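Local coordinates for N-acylhomoserine lactone dependent regulatory protein (PDB 5L10) that probably acts as a LuxR-type quorum-sensing transcription factor, binding an N-acylhomoserine lactone through the domain described here and DNA through a separate one, at residues F38-R46 with M56-R64; P89-F97 with A109-H120. All blocks are in the same frame, centred on the assembly; numbering follows the deposited sequence. Where two conformers were deposited one is given.

Contact 1 of 2, residues F38-R46 with M56-R64; sequences FRYCVYGLR and MQIVGNHPR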
loop_
_atom_site.group_PDB
_atom_site.type_symbol
_atom_site.label_atom_id
_atom_site.label_comp_id
_atom_site.label_asym_id
_atom_site.label_seq_id
_atom_site.Cartn_x
_atom_site.Cartn_y
_atom_site.Cartn_z
ATOM N N PHE A 38 -15.963 -10.126 3.295
ATOM C CA PHE A 38 -14.947 -11.064 3.768
ATOM C C PHE A 38 -15.214 -11.379 5.233
ATOM O O PHE A 38 -15.045 -10.515 6.100
ATOM C CB PHE A 38 -13.545 -10.488 3.585
ATOM C CG PHE A 38 -13.193 -10.194 2.161
ATOM C CD1 PHE A 38 -12.808 -11.213 1.306
ATOM C CD2 PHE A 38 -13.242 -8.898 1.674
ATOM C CE1 PHE A 38 -12.481 -10.947 -0.008
ATOM C CE2 PHE A 38 -12.918 -8.624 0.362
ATOM C CZ PHE A 38 -12.536 -9.648 -0.481
ATOM N N ARG A 39 -15.620 -12.619 5.511
ATOM C CA ARG A 39 -15.913 -13.005 6.886
ATOM C C ARG A 39 -14.665 -12.957 7.756
ATOM O O ARG A 39 -14.734 -12.596 8.937
ATOM C CB ARG A 39 -16.524 -14.404 6.921
ATOM C CG ARG A 39 -16.461 -15.044 8.288
ATOM C CD ARG A 39 -17.489 -16.120 8.456
ATOM N NE ARG A 39 -17.397 -16.721 9.778
ATOM C CZ ARG A 39 -18.366 -17.436 10.335
ATOM N NH1 ARG A 39 -19.503 -17.627 9.682
ATOM N NH2 ARG A 39 -18.201 -17.952 11.545
ATOM N N TYR A 40 -13.514 -13.301 7.189
ATOM C CA TYR A 40 -12.279 -13.437 7.946
ATOM C C TYR A 40 -11.230 -12.446 7.461
ATOM O O TYR A 40 -11.063 -12.234 6.255
ATOM C CB TYR A 40 -11.741 -14.850 7.834
ATOM C CG TYR A 40 -12.641 -15.898 8.442
ATOM C CD1 TYR A 40 -12.790 -15.996 9.818
ATOM C CD2 TYR A 40 -13.321 -16.812 7.642
ATOM C CE1 TYR A 40 -13.599 -16.964 10.383
ATOM C CE2 TYR A 40 -14.124 -17.789 8.197
ATOM C CZ TYR A 40 -14.261 -17.856 9.568
ATOM O OH TYR A 40 -15.066 -18.819 10.128
ATOM N N CYS A 41 -10.516 -11.855 8.415
ATOM C CA CYS A 41 -9.481 -10.867 8.140
ATOM C C CYS A 41 -8.276 -11.189 9.009
ATOM O O CYS A 41 -8.367 -11.140 10.239
ATOM C CB CYS A 41 -9.989 -9.450 8.417
ATOM S SG CYS A 41 -8.709 -8.194 8.363
ATOM N N VAL A 42 -7.156 -11.523 8.376
ATOM C CA VAL A 42 -5.965 -11.994 9.071
ATOM C C VAL A 42 -4.777 -11.160 8.620
ATOM O O VAL A 42 -4.646 -10.846 7.431
ATOM C CB VAL A 42 -5.705 -13.489 8.793
ATOM C CG1 VAL A 42 -4.573 -14.012 9.664
ATOM C CG2 VAL A 42 -6.968 -14.303 8.999
ATOM N N TYR A 43 -3.904 -10.806 9.565
ATOM C CA TYR A 43 -2.668 -10.108 9.244
ATOM C C TYR A 43 -1.489 -10.858 9.841
ATOM O O TYR A 43 -1.526 -11.248 11.012
ATOM C CB TYR A 43 -2.670 -8.663 9.749
ATOM C CG TYR A 43 -1.625 -7.826 9.050
ATOM C CD1 TYR A 43 -1.860 -7.314 7.782
ATOM C CD2 TYR A 43 -0.391 -7.575 9.641
ATOM C CE1 TYR A 43 -0.906 -6.561 7.125
ATOM C CE2 TYR A 43 0.571 -6.821 8.991
ATOM C CZ TYR A 43 0.305 -6.316 7.733
ATOM O OH TYR A 43 1.250 -5.565 7.074
ATOM N N GLY A 44 -0.447 -11.048 9.038
ATOM C CA GLY A 44 0.746 -11.722 9.506
ATOM C C GLY A 44 2.011 -10.916 9.296
ATOM O O GLY A 44 2.273 -10.431 8.191
ATOM N N LEU A 45 2.808 -10.771 10.348
ATOM C CA LEU A 45 4.080 -10.063 10.281
ATOM C C LEU A 45 5.201 -11.090 10.375
ATOM O O LEU A 45 5.381 -11.727 11.419
ATOM C CB LEU A 45 4.186 -9.023 11.395
ATOM C CG LEU A 45 5.503 -8.246 11.469
ATOM C CD1 LEU A 45 5.766 -7.474 10.182
ATOM C CD2 LEU A 45 5.511 -7.312 12.669
ATOM N N ARG A 46 5.938 -11.269 9.281
ATOM C CA ARG A 46 7.076 -12.180 9.238
ATOM C C ARG A 46 8.355 -11.356 9.229
ATOM O O ARG A 46 8.570 -10.545 8.322
ATOM C CB ARG A 46 7.013 -13.099 8.018
ATOM C CG ARG A 46 7.910 -14.319 8.145
ATOM C CD ARG A 46 7.926 -15.155 6.875
ATOM N NE ARG A 46 8.608 -14.467 5.782
ATOM C CZ ARG A 46 9.100 -15.076 4.707
ATOM N NH1 ARG A 46 9.704 -14.369 3.762
ATOM N NH2 ARG A 46 8.996 -16.393 4.581
HETATM N N MSE A 56 6.411 -15.966 12.504
HETATM C CA MSE A 56 5.193 -15.385 11.969
HETATM C C MSE A 56 4.266 -14.953 13.094
HETATM O O MSE A 56 3.715 -15.791 13.811
HETATM C CB MSE A 56 4.486 -16.393 11.062
HETATM C CG MSE A 56 3.178 -15.909 10.470
HETATM SE SE MSE A 56 3.416 -14.784 8.903
HETATM C CE MSE A 56 4.215 -16.084 7.689
ATOM N N GLN A 57 4.108 -13.643 13.254
ATOM C CA GLN A 57 3.136 -13.087 14.183
ATOM C C GLN A 57 1.805 -12.918 13.462
ATOM O O GLN A 57 1.746 -12.297 12.397
ATOM C CB GLN A 57 3.618 -11.749 14.738
ATOM C CG GLN A 57 2.558 -11.011 15.529
ATOM C CD GLN A 57 3.123 -9.864 16.339
ATOM O OE1 GLN A 57 2.745 -9.667 17.490
ATOM N NE2 GLN A 57 4.025 -9.098 15.740
ATOM N N ILE A 58 0.742 -13.472 14.038
ATOM C CA ILE A 58 -0.555 -13.544 13.374
ATOM C C ILE A 58 -1.610 -12.907 14.264
ATOM O O ILE A 58 -1.780 -13.313 15.420
ATOM C CB ILE A 58 -0.951 -14.992 13.040
ATOM C CG1 ILE A 58 0.076 -15.622 12.101
ATOM C CG2 ILE A 58 -2.344 -15.028 12.430
ATOM C CD1 ILE A 58 -0.148 -17.099 11.838
ATOM N N VAL A 59 -2.322 -11.921 13.726
ATOM C CA VAL A 59 -3.530 -11.388 14.342
ATOM C C VAL A 59 -4.665 -11.522 13.336
ATOM O O VAL A 59 -4.454 -11.440 12.121
ATOM C CB VAL A 59 -3.365 -9.920 14.799
ATOM C CG1 VAL A 59 -2.243 -9.806 15.815
ATOM C CG2 VAL A 59 -3.100 -9.011 13.613
ATOM N N GLY A 60 -5.869 -11.748 13.844
ATOM C CA GLY A 60 -7.022 -11.859 12.971
ATOM C C GLY A 60 -8.214 -12.438 13.697
ATOM O O GLY A 60 -8.125 -12.883 14.844
ATOM N N ASN A 61 -9.351 -12.415 12.996
ATOM C CA ASN A 61 -10.578 -13.043 13.468
ATOM C C ASN A 61 -10.805 -14.412 12.837
ATOM O O ASN A 61 -11.947 -14.877 12.767
ATOM C CB ASN A 61 -11.782 -12.130 13.213
ATOM C CG ASN A 61 -11.896 -11.687 11.767
ATOM O OD1 ASN A 61 -11.340 -12.309 10.864
ATOM N ND2 ASN A 61 -12.625 -10.600 11.542
ATOM N N HIS A 62 -9.737 -15.057 12.372
ATOM C CA HIS A 62 -9.794 -16.399 11.816
ATOM C C HIS A 62 -10.180 -17.408 12.897
ATOM O O HIS A 62 -10.124 -17.104 14.091
ATOM C CB HIS A 62 -8.437 -16.759 11.218
ATOM C CG HIS A 62 -7.302 -16.590 12.179
ATOM N ND1 HIS A 62 -6.741 -15.362 12.455
ATOM C CD2 HIS A 62 -6.642 -17.488 12.949
ATOM C CE1 HIS A 62 -5.776 -15.511 13.345
ATOM N NE2 HIS A 62 -5.695 -16.792 13.660
ATOM N N PRO A 63 -10.578 -18.622 12.506
ATOM C CA PRO A 63 -10.825 -19.667 13.505
ATOM C C PRO A 63 -9.563 -19.986 14.287
ATOM O O PRO A 63 -8.478 -20.134 13.721
ATOM C CB PRO A 63 -11.276 -20.865 12.662
ATOM C CG PRO A 63 -11.793 -20.269 11.414
ATOM C CD PRO A 63 -10.928 -19.082 11.153
ATOM N N ARG A 64 -9.720 -20.098 15.606
ATOM C CA ARG A 64 -8.575 -20.388 16.460
ATOM C C ARG A 64 -7.968 -21.745 16.126
ATOM O O ARG A 64 -6.742 -21.906 16.143
ATOM C CB ARG A 64 -8.995 -20.327 17.927
ATOM C CG ARG A 64 -7.861 -20.011 18.881
ATOM C CD ARG A 64 -8.398 -19.551 20.227
ATOM N NE ARG A 64 -9.600 -18.730 20.083
ATOM C CZ ARG A 64 -9.595 -17.425 19.823
ATOM N NH1 ARG A 64 -8.446 -16.779 19.672
ATOM N NH2 ARG A 64 -10.741 -16.766 19.711
#

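Contact 2 of 2, residues P89-F97 with A109-H120; sequences PRPVVWNAF and AACFGMRYGWSH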
loop_
_atom_site.group_PDB
_atom_site.type_symbol
_atom_site.label_atom_id
_atom_site.label_comp_id
_atom_site.label_asym_id
_atom_site.label_seq_id
_atom_site.Cartn_x
_atom_site.Cartn_y
_atom_site.Cartn_z
ATOM N N PRO A 89 4.624 -7.985 -6.332
ATOM C CA PRO A 89 3.941 -6.878 -5.652
ATOM C C PRO A 89 2.422 -6.890 -5.743
ATOM O O PRO A 89 1.783 -6.154 -4.981
ATOM C CB PRO A 89 4.501 -5.628 -6.360
ATOM C CG PRO A 89 5.475 -6.130 -7.412
ATOM C CD PRO A 89 5.162 -7.571 -7.635
ATOM N N ARG A 90 1.822 -7.689 -6.627
ATOM C CA ARG A 90 0.383 -7.624 -6.845
ATOM C C ARG A 90 -0.365 -8.523 -5.869
ATOM O O ARG A 90 0.219 -9.426 -5.262
ATOM C CB ARG A 90 0.063 -8.009 -8.289
ATOM C CG ARG A 90 0.751 -7.096 -9.292
ATOM C CD ARG A 90 0.394 -7.422 -10.729
ATOM N NE ARG A 90 -1.045 -7.539 -10.925
ATOM C CZ ARG A 90 -1.623 -7.674 -12.112
ATOM N NH1 ARG A 90 -0.881 -7.694 -13.211
ATOM N NH2 ARG A 90 -2.942 -7.781 -12.200
ATOM N N PRO A 91 -1.661 -8.284 -5.667
ATOM C CA PRO A 91 -2.434 -9.146 -4.766
ATOM C C PRO A 91 -2.631 -10.536 -5.348
ATOM O O PRO A 91 -2.639 -10.734 -6.567
ATOM C CB PRO A 91 -3.773 -8.412 -4.630
ATOM C CG PRO A 91 -3.494 -7.007 -5.044
ATOM C CD PRO A 91 -2.436 -7.109 -6.097
ATOM N N VAL A 92 -2.809 -11.505 -4.452
ATOM C CA VAL A 92 -2.975 -12.911 -4.810
ATOM C C VAL A 92 -4.383 -13.347 -4.423
ATOM O O VAL A 92 -4.754 -13.295 -3.245
ATOM C CB VAL A 92 -1.924 -13.795 -4.122
ATOM C CG1 VAL A 92 -2.242 -15.263 -4.342
ATOM C CG2 VAL A 92 -0.542 -13.467 -4.639
ATOM N N VAL A 93 -5.161 -13.775 -5.412
ATOM C CA VAL A 93 -6.474 -14.372 -5.192
ATOM C C VAL A 93 -6.318 -15.884 -5.240
ATOM O O VAL A 93 -5.731 -16.423 -6.187
ATOM C CB VAL A 93 -7.490 -13.891 -6.242
ATOM C CG1 VAL A 93 -8.863 -14.489 -5.975
ATOM C CG2 VAL A 93 -7.550 -12.374 -6.261
ATOM N N TRP A 94 -6.834 -16.575 -4.227
ATOM C CA TRP A 94 -6.645 -18.015 -4.144
ATOM C C TRP A 94 -7.929 -18.702 -3.698
ATOM O O TRP A 94 -8.816 -18.089 -3.099
ATOM C CB TRP A 94 -5.484 -18.372 -3.205
ATOM C CG TRP A 94 -5.517 -17.676 -1.880
ATOM C CD1 TRP A 94 -4.847 -16.539 -1.533
ATOM C CD2 TRP A 94 -6.243 -18.083 -0.714
ATOM N NE1 TRP A 94 -5.115 -16.210 -0.225
ATOM C CE2 TRP A 94 -5.969 -17.144 0.301
ATOM C CE3 TRP A 94 -7.102 -19.149 -0.430
ATOM C CZ2 TRP A 94 -6.520 -17.240 1.577
ATOM C CZ3 TRP A 94 -7.647 -19.243 0.836
ATOM C CH2 TRP A 94 -7.358 -18.292 1.823
ATOM N N ASN A 95 -8.003 -20.000 -4.008
ATOM C CA ASN A 95 -9.139 -20.863 -3.698
ATOM C C ASN A 95 -8.595 -22.166 -3.132
ATOM O O ASN A 95 -7.897 -22.901 -3.836
ATOM C CB ASN A 95 -9.985 -21.126 -4.952
ATOM C CG ASN A 95 -11.227 -21.974 -4.676
ATOM O OD1 ASN A 95 -11.198 -22.928 -3.896
ATOM N ND2 ASN A 95 -12.324 -21.627 -5.335
ATOM N N ALA A 96 -8.937 -22.464 -1.877
ATOM C CA ALA A 96 -8.369 -23.633 -1.211
ATOM C C ALA A 96 -8.696 -24.931 -1.941
ATOM O O ALA A 96 -7.915 -25.886 -1.879
ATOM C CB ALA A 96 -8.854 -23.697 0.239
ATOM N N PHE A 97 -9.829 -24.991 -2.640
ATOM C CA PHE A 97 -10.176 -26.203 -3.375
ATOM C C PHE A 97 -9.462 -26.315 -4.715
ATOM O O PHE A 97 -9.477 -27.393 -5.315
ATOM C CB PHE A 97 -11.690 -26.279 -3.610
ATOM C CG PHE A 97 -12.500 -26.364 -2.347
ATOM C CD1 PHE A 97 -12.523 -27.529 -1.594
ATOM C CD2 PHE A 97 -13.253 -25.282 -1.919
ATOM C CE1 PHE A 97 -13.270 -27.607 -0.432
ATOM C CE2 PHE A 97 -14.001 -25.354 -0.759
ATOM C CZ PHE A 97 -14.009 -26.517 -0.015
ATOM N N ALA A 109 -6.977 -25.549 5.529
ATOM C CA ALA A 109 -7.617 -24.269 5.245
ATOM C C ALA A 109 -9.075 -24.460 4.838
ATOM O O ALA A 109 -9.976 -23.819 5.391
ATOM C CB ALA A 109 -6.842 -23.530 4.154
ATOM N N ALA A 110 -9.324 -25.350 3.873
ATOM C CA ALA A 110 -10.689 -25.604 3.426
ATOM C C ALA A 110 -11.565 -26.142 4.551
ATOM O O ALA A 110 -12.769 -25.859 4.590
ATOM C CB ALA A 110 -10.678 -26.579 2.248
ATOM N N CYS A 111 -10.985 -26.907 5.479
ATOM C CA CYS A 111 -11.775 -27.495 6.555
ATOM C C CYS A 111 -12.257 -26.465 7.567
ATOM O O CYS A 111 -13.163 -26.768 8.350
ATOM C CB CYS A 111 -10.967 -28.576 7.275
ATOM S SG CYS A 111 -10.750 -30.116 6.349
ATOM N N PHE A 112 -11.687 -25.257 7.575
ATOM C CA PHE A 112 -12.016 -24.275 8.602
ATOM C C PHE A 112 -12.455 -22.946 8.003
ATOM O O PHE A 112 -12.355 -21.905 8.654
ATOM C CB PHE A 112 -10.837 -24.075 9.554
ATOM C CG PHE A 112 -10.529 -25.285 10.381
ATOM C CD1 PHE A 112 -11.233 -25.539 11.543
ATOM C CD2 PHE A 112 -9.551 -26.181 9.986
ATOM C CE1 PHE A 112 -10.964 -26.659 12.300
ATOM C CE2 PHE A 112 -9.272 -27.303 10.740
ATOM C CZ PHE A 112 -9.979 -27.543 11.900
ATOM N N GLY A 113 -12.960 -22.966 6.772
ATOM C CA GLY A 113 -13.506 -21.780 6.155
ATOM C C GLY A 113 -12.505 -20.891 5.450
ATOM O O GLY A 113 -12.918 -19.954 4.755
HETATM N N MSE A 114 -11.209 -21.141 5.608
HETATM C CA MSE A 114 -10.195 -20.394 4.872
HETATM C C MSE A 114 -10.185 -20.831 3.411
HETATM O O MSE A 114 -9.236 -21.471 2.963
HETATM C CB MSE A 114 -8.809 -20.607 5.486
HETATM C CG MSE A 114 -8.666 -20.186 6.944
HETATM SE SE MSE A 114 -8.622 -18.250 7.215
HETATM C CE MSE A 114 -10.366 -18.100 7.946
ATOM N N ARG A 115 -11.229 -20.479 2.663
ATOM C CA ARG A 115 -11.471 -21.083 1.357
ATOM C C ARG A 115 -11.186 -20.159 0.181
ATOM O O ARG A 115 -10.473 -20.553 -0.747
ATOM C CB ARG A 115 -12.918 -21.593 1.290
ATOM C CG ARG A 115 -13.189 -22.702 2.292
ATOM C CD ARG A 115 -14.618 -23.209 2.250
ATOM N NE ARG A 115 -14.776 -24.350 3.148
ATOM C CZ ARG A 115 -15.880 -25.080 3.260
ATOM N NH1 ARG A 115 -16.950 -24.797 2.530
ATOM N NH2 ARG A 115 -15.910 -26.099 4.107
ATOM N N TYR A 116 -11.731 -18.944 0.173
ATOM C CA TYR A 116 -11.607 -18.042 -0.968
ATOM C C TYR A 116 -11.000 -16.736 -0.480
ATOM O O TYR A 116 -11.676 -15.934 0.175
ATOM C CB TYR A 116 -12.962 -17.824 -1.633
ATOM C CG TYR A 116 -13.776 -19.090 -1.694
ATOM C CD1 TYR A 116 -13.401 -20.140 -2.523
ATOM C CD2 TYR A 116 -14.910 -19.244 -0.909
ATOM C CE1 TYR A 116 -14.141 -21.308 -2.573
ATOM C CE2 TYR A 116 -15.656 -20.406 -0.954
ATOM C CZ TYR A 116 -15.268 -21.433 -1.787
ATOM O OH TYR A 116 -16.010 -22.589 -1.831
ATOM N N GLY A 117 -9.731 -16.520 -0.806
ATOM C CA GLY A 117 -8.933 -15.506 -0.151
ATOM C C GLY A 117 -8.366 -14.470 -1.099
ATOM O O GLY A 117 -8.170 -14.726 -2.289
ATOM N N TRP A 118 -8.102 -13.291 -0.546
ATOM C CA TRP A 118 -7.415 -12.196 -1.220
ATOM C C TRP A 118 -6.256 -11.811 -0.310
ATOM O O TRP A 118 -6.477 -11.402 0.835
ATOM C CB TRP A 118 -8.371 -11.022 -1.449
ATOM C CG TRP A 118 -7.805 -9.846 -2.185
ATOM C CD1 TRP A 118 -7.954 -9.565 -3.511
ATOM C CD2 TRP A 118 -7.028 -8.776 -1.633
ATOM N NE1 TRP A 118 -7.307 -8.394 -3.824
ATOM C CE2 TRP A 118 -6.731 -7.889 -2.688
ATOM C CE3 TRP A 118 -6.551 -8.482 -0.351
ATOM C CZ2 TRP A 118 -5.975 -6.725 -2.501
ATOM C CZ3 TRP A 118 -5.800 -7.326 -0.165
ATOM C CH2 TRP A 118 -5.522 -6.462 -1.237
ATOM N N SER A 119 -5.025 -11.974 -0.791
ATOM C CA SER A 119 -3.849 -11.729 0.034
ATOM C C SER A 119 -2.902 -10.754 -0.650
ATOM O O SER A 119 -2.648 -10.864 -1.854
ATOM C CB SER A 119 -3.108 -13.034 0.340
ATOM O OG SER A 119 -3.862 -13.863 1.206
ATOM N N HIS A 120 -2.371 -9.807 0.124
ATOM C CA HIS A 120 -1.388 -8.861 -0.388
ATOM C C HIS A 120 -0.273 -8.644 0.627
ATOM O O HIS A 120 -0.533 -8.453 1.819
ATOM C CB HIS A 120 -2.019 -7.512 -0.735
ATOM C CG HIS A 120 -1.027 -6.509 -1.231
ATOM N ND1 HIS A 120 -0.656 -6.424 -2.555
ATOM C CD2 HIS A 120 -0.294 -5.582 -0.575
ATOM C CE1 HIS A 120 0.247 -5.471 -2.695
ATOM N NE2 HIS A 120 0.480 -4.941 -1.509
#

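Contact 1 of 2, residues F38-R46 with M56-R64
Asn61 holds Cys41 through both of its backbone polar atoms. The side-chain OD1 of Asn61 takes the amide of Cys41, 2.6 Å from its N, which approaches in the carbonyl plane on a lone pair. In return, Asn61 N donates to Cys41 O at 3.2 Å. With CG of Asn61 set between its own backbone N and carbonyl carbon (chi1 54°), the side-chain carboxamide turns toward the Cys41 backbone. Beside it, Pro63 lies over one face of the Tyr40 ring, the two side chains crossing at about a right angle with Pro63 CD 3.5 Å from Tyr40 CE1. Asn61 O meets the same ring at its edge, 3.3 Å from Tyr40 CD1. Val42 divides its branches: CG2 touches His62 CB at 3.6 Å, while CG1 reaches Ile58 CG2 at 3.7 Å.

Residues 61-63 lead out of an antiparallel beta hairpin of strands 40-46 and 56-60, the latter an outermost strand of the five-stranded sheet in the autoinducer-binding domain. Tyr43 with Val59 and Leu45 with Gln57 form its hydrogen-bonded pairs; Tyr43 N donates to Val59 O at 2.7 Å. Gly44 faces Ile58 between them, and the bent selenomethionine chain of Met56 curls toward its bare CA, although that chain is poorly ordered.

Further out, the two faces of the hairpin find different supports. Tyr43 touches Val59 through its CB, but its ring extends among side chains of helix 143-169, where its OH is hydrogen-bonded to His161 ND1. Beside Val42, His62 NE2 is hydrogen-bonded to Glu67 OE1 and the His62 ring meets that of Trp66 steeply, holding the imidazole in place. At the start of the hairpin, Arg39 and Tyr40 both face Val135 in a classic beta bulge.

Contact 2 of 2, residues P89-F97 with A109-H120
Trp94 lies flat against the backbone of Gly117, whose CA sits 3.5 Å from the centroid of the six-membered ring, a CH-pi contact made over the face. CG of Trp94 lies between its backbone N and carbonyl carbon (chi1 48°), which lays the indole across Gly117, and its NE1 points in the ring plane to Ser119 OG, 3.0 Å away and nearly straight at 176°. Thr133 OG1 is a second partner of that hydroxyl, which links the indole through Ser119 to strand 129-136. On the opposite face of the sheet from Trp94, the Trp118 indole runs side by side with Pro91, Pro91 CB lying over a face of the indole near its rim, 3.5 Å from Trp118 CZ2. Asn95 and Tyr116 also point the same way, but the amide meets the phenol ring at its edge, the planes being 80° apart. Asn95 OD1 accepts from Phe97 N in an Asx turn. Phe97 in turn brings its CZ over the guanidinium of Arg115, with the ring steeply inclined; Arg115 NE and NH2 both donate to Ala110 O. Near the other end, Pro91 and His120 meet His158 of the second subunit. Strands 92-95 and 116-120 are antiparallel neighbours joined through helix 103-111, with 92-95 the outermost strand of the sheet in the alpha-beta ligand-binding domain of LuxR-type regulators.

The two contacts lie at opposite margins of one antiparallel sheet, ordered 56-60, 40-46, 129-136, 116-123, 92-95, so that strand 129-136 separates them. Their centres are 12 Å apart, yet they touch directly through Met114, a selenomethionine of contact 2. Its methyl CE packs on the Tyr40 ring and lies 3.4 Å from Pro63 CD, both of contact 1. A bound glycerol lies about 4 Å from the side chain of Ile58, and a glycerol is also about 5 Å from that of Ser119; glycerol probably came from the crystallisation liquor, but these residues point to the same side of the sheet, consistent with the autoinducer pocket that LuxR relatives form between sheet and helices.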